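Local structure of uncharacterized protein (Bacteroides fragilis, 3EUR) at residues 12-17 against 69-74. The protein is of unknown function, but its C-terminal domain has a thioredoxin-like fold. Sequence-based numbering, arbitrary orientation.
Sequences LNFTYT and KVLSIY
F14 and Y16 pack on L71 and I73 in a buried, wholly apolar side-chain contact, where strand 15-18 and the residue just before it lean over strand 68-74 of the same sheet in a thioredoxin-like domain. All four side chains set out toward the opposite segment. L71 and I73, two apart on an extended strand, share one face of the sheet; beta-branched I73 suits such a strand, and L71 adds a flexible apolar chain to the buried face. F14, in extended backbone just ahead of its strand, and Y16 both turn toward them, while T15 between them points away. One methyl of L71, CD1, sits over a face of the Y16 ring in a CH-pi contact, 4.1 Å from the ring centroid and 16° off the ring normal, displaced toward the rim on the CE2 side. With CG anti to the backbone N (chi1 -179°) and chi2 at 58°, CD1 is brought to Y16 and CD2 toward F14, whose CZ it approaches more loosely, at 4.3 Å. I73 fills the angle between the two aromatic residues: its CG1 lies 3.8 Å from F14 CE1, while CD1 reaches Y16 CB, also at 3.8 Å. The Y16 ring thus offers a flat surface to a methyl, and the F14 ring meets both aliphatic chains through its CE1 and CZ carbons. Strand 94-97 lies between the two strands in the sheet, and its T94 touches both Y16 and L71. Beyond 69-74, strand 33-38 extends the packing through L36, which meets F14 and I73.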
loop_
_atom_site.group_PDB
_atom_site.type_symbol
_atom_site.label_atom_id
_atom_site.label_comp_id
_atom_site.label_asym_id
_atom_site.label_seq_id
_atom_site.Cartn_x
_atom_site.Cartn_y
_atom_site.Cartn_z
ATOM N N LEU A 12 -6.066 -3.887 -9.749
ATOM C CA LEU A 12 -5.132 -4.349 -10.754
ATOM C C LEU A 12 -3.894 -4.973 -10.150
ATOM O O LEU A 12 -3.321 -4.458 -9.194
ATOM C CB LEU A 12 -4.727 -3.208 -11.677
ATOM C CG LEU A 12 -5.680 -2.898 -12.785
ATOM C CD1 LEU A 12 -5.543 -3.951 -13.909
ATOM C CD2 LEU A 12 -7.040 -2.531 -12.380
ATOM N N ASN A 13 -3.451 -6.117 -10.686
ATOM C CA ASN A 13 -2.263 -6.764 -10.194
ATOM C C ASN A 13 -1.014 -6.045 -10.602
ATOM O O ASN A 13 -0.990 -5.252 -11.577
ATOM C CB ASN A 13 -2.216 -8.179 -10.738
ATOM C CG ASN A 13 -1.321 -9.124 -9.994
ATOM O OD1 ASN A 13 -1.018 -8.909 -8.827
ATOM N ND2 ASN A 13 -0.980 -10.270 -10.648
ATOM N N PHE A 14 0.079 -6.315 -9.872
ATOM C CA PHE A 14 1.409 -5.842 -10.193
ATOM C C PHE A 14 2.420 -6.676 -9.449
ATOM O O PHE A 14 2.084 -7.273 -8.433
ATOM C CB PHE A 14 1.545 -4.331 -9.879
ATOM C CG PHE A 14 1.330 -4.021 -8.428
ATOM C CD1 PHE A 14 2.348 -4.138 -7.494
ATOM C CD2 PHE A 14 0.062 -3.663 -7.976
ATOM C CE1 PHE A 14 2.113 -3.902 -6.153
ATOM C CE2 PHE A 14 -0.131 -3.421 -6.630
ATOM C CZ PHE A 14 0.869 -3.540 -5.756
ATOM N N THR A 15 3.652 -6.648 -9.939
ATOM C CA THR A 15 4.798 -7.263 -9.299
ATOM C C THR A 15 5.592 -6.239 -8.501
ATOM O O THR A 15 5.941 -5.166 -8.993
ATOM C CB THR A 15 5.735 -7.924 -10.316
ATOM O OG1 THR A 15 5.034 -8.961 -10.973
ATOM C CG2 THR A 15 6.980 -8.536 -9.622
ATOM N N TYR A 16 5.865 -6.542 -7.263
ATOM C CA TYR A 16 6.725 -5.758 -6.418
ATOM C C TYR A 16 8.019 -6.494 -6.135
ATOM O O TYR A 16 8.063 -7.728 -6.178
ATOM C CB TYR A 16 6.021 -5.356 -5.109
ATOM C CG TYR A 16 5.632 -6.469 -4.205
ATOM C CD1 TYR A 16 6.526 -7.026 -3.339
ATOM C CD2 TYR A 16 4.339 -7.009 -4.235
ATOM C CE1 TYR A 16 6.177 -8.072 -2.519
ATOM C CE2 TYR A 16 4.008 -8.056 -3.427
ATOM C CZ TYR A 16 4.922 -8.587 -2.573
ATOM O OH TYR A 16 4.563 -9.642 -1.773
ATOM N N THR A 17 9.046 -5.719 -5.858
ATOM C CA THR A 17 10.346 -6.246 -5.472
ATOM C C THR A 17 10.675 -5.711 -4.079
ATOM O O THR A 17 10.552 -4.513 -3.809
ATOM C CB THR A 17 11.429 -5.789 -6.484
ATOM O OG1 THR A 17 11.051 -6.187 -7.799
ATOM C CG2 THR A 17 12.763 -6.366 -6.180
ATOM N N LYS A 69 -2.793 -6.617 6.576
ATOM C CA LYS A 69 -1.408 -6.442 6.250
ATOM C C LYS A 69 -1.270 -5.214 5.344
ATOM O O LYS A 69 -2.060 -5.017 4.438
ATOM C CB LYS A 69 -0.780 -7.673 5.593
ATOM C CG LYS A 69 -0.737 -8.870 6.565
ATOM C CD LYS A 69 -0.097 -10.071 6.019
ATOM C CE LYS A 69 1.437 -9.891 5.875
ATOM N NZ LYS A 69 2.209 -9.719 7.142
ATOM N N VAL A 70 -0.252 -4.443 5.603
ATOM C CA VAL A 70 0.106 -3.269 4.825
ATOM C C VAL A 70 1.092 -3.703 3.727
ATOM O O VAL A 70 2.136 -4.326 4.019
ATOM C CB VAL A 70 0.729 -2.173 5.686
ATOM C CG1 VAL A 70 1.169 -0.979 4.825
ATOM C CG2 VAL A 70 -0.236 -1.698 6.790
ATOM N N LEU A 71 0.761 -3.367 2.476
ATOM C CA LEU A 71 1.634 -3.543 1.322
ATOM C C LEU A 71 1.935 -2.156 0.805
ATOM O O LEU A 71 1.073 -1.486 0.245
ATOM C CB LEU A 71 0.934 -4.404 0.268
ATOM C CG LEU A 71 1.771 -4.674 -0.986
ATOM C CD1 LEU A 71 3.068 -5.352 -0.675
ATOM C CD2 LEU A 71 0.927 -5.490 -1.952
ATOM N N SER A 72 3.151 -1.688 1.064
ATOM C CA SER A 72 3.610 -0.417 0.553
ATOM C C SER A 72 4.263 -0.604 -0.801
ATOM O O SER A 72 5.087 -1.523 -0.994
ATOM C CB SER A 72 4.600 0.219 1.494
ATOM O OG SER A 72 5.499 1.125 0.850
ATOM N N ILE A 73 3.931 0.244 -1.754
ATOM C CA ILE A 73 4.468 0.146 -3.106
ATOM C C ILE A 73 4.953 1.493 -3.588
ATOM O O ILE A 73 4.189 2.477 -3.596
ATOM C CB ILE A 73 3.452 -0.468 -4.097
ATOM C CG1 ILE A 73 4.055 -0.655 -5.493
ATOM C CG2 ILE A 73 2.164 0.284 -4.252
ATOM C CD1 ILE A 73 5.263 -1.638 -5.548
ATOM N N TYR A 74 6.202 1.519 -4.017
ATOM C CA TYR A 74 6.820 2.677 -4.622
ATOM C C TYR A 74 6.807 2.536 -6.118
ATOM O O TYR A 74 7.401 1.593 -6.657
ATOM C CB TYR A 74 8.253 2.769 -4.119
ATOM C CG TYR A 74 9.062 3.877 -4.758
ATOM C CD1 TYR A 74 8.763 5.183 -4.554
ATOM C CD2 TYR A 74 10.189 3.616 -5.473
ATOM C CE1 TYR A 74 9.508 6.188 -5.135
ATOM C CE2 TYR A 74 10.932 4.635 -6.082
ATOM C CZ TYR A 74 10.598 5.908 -5.880
ATOM O OH TYR A 74 11.337 6.922 -6.457
#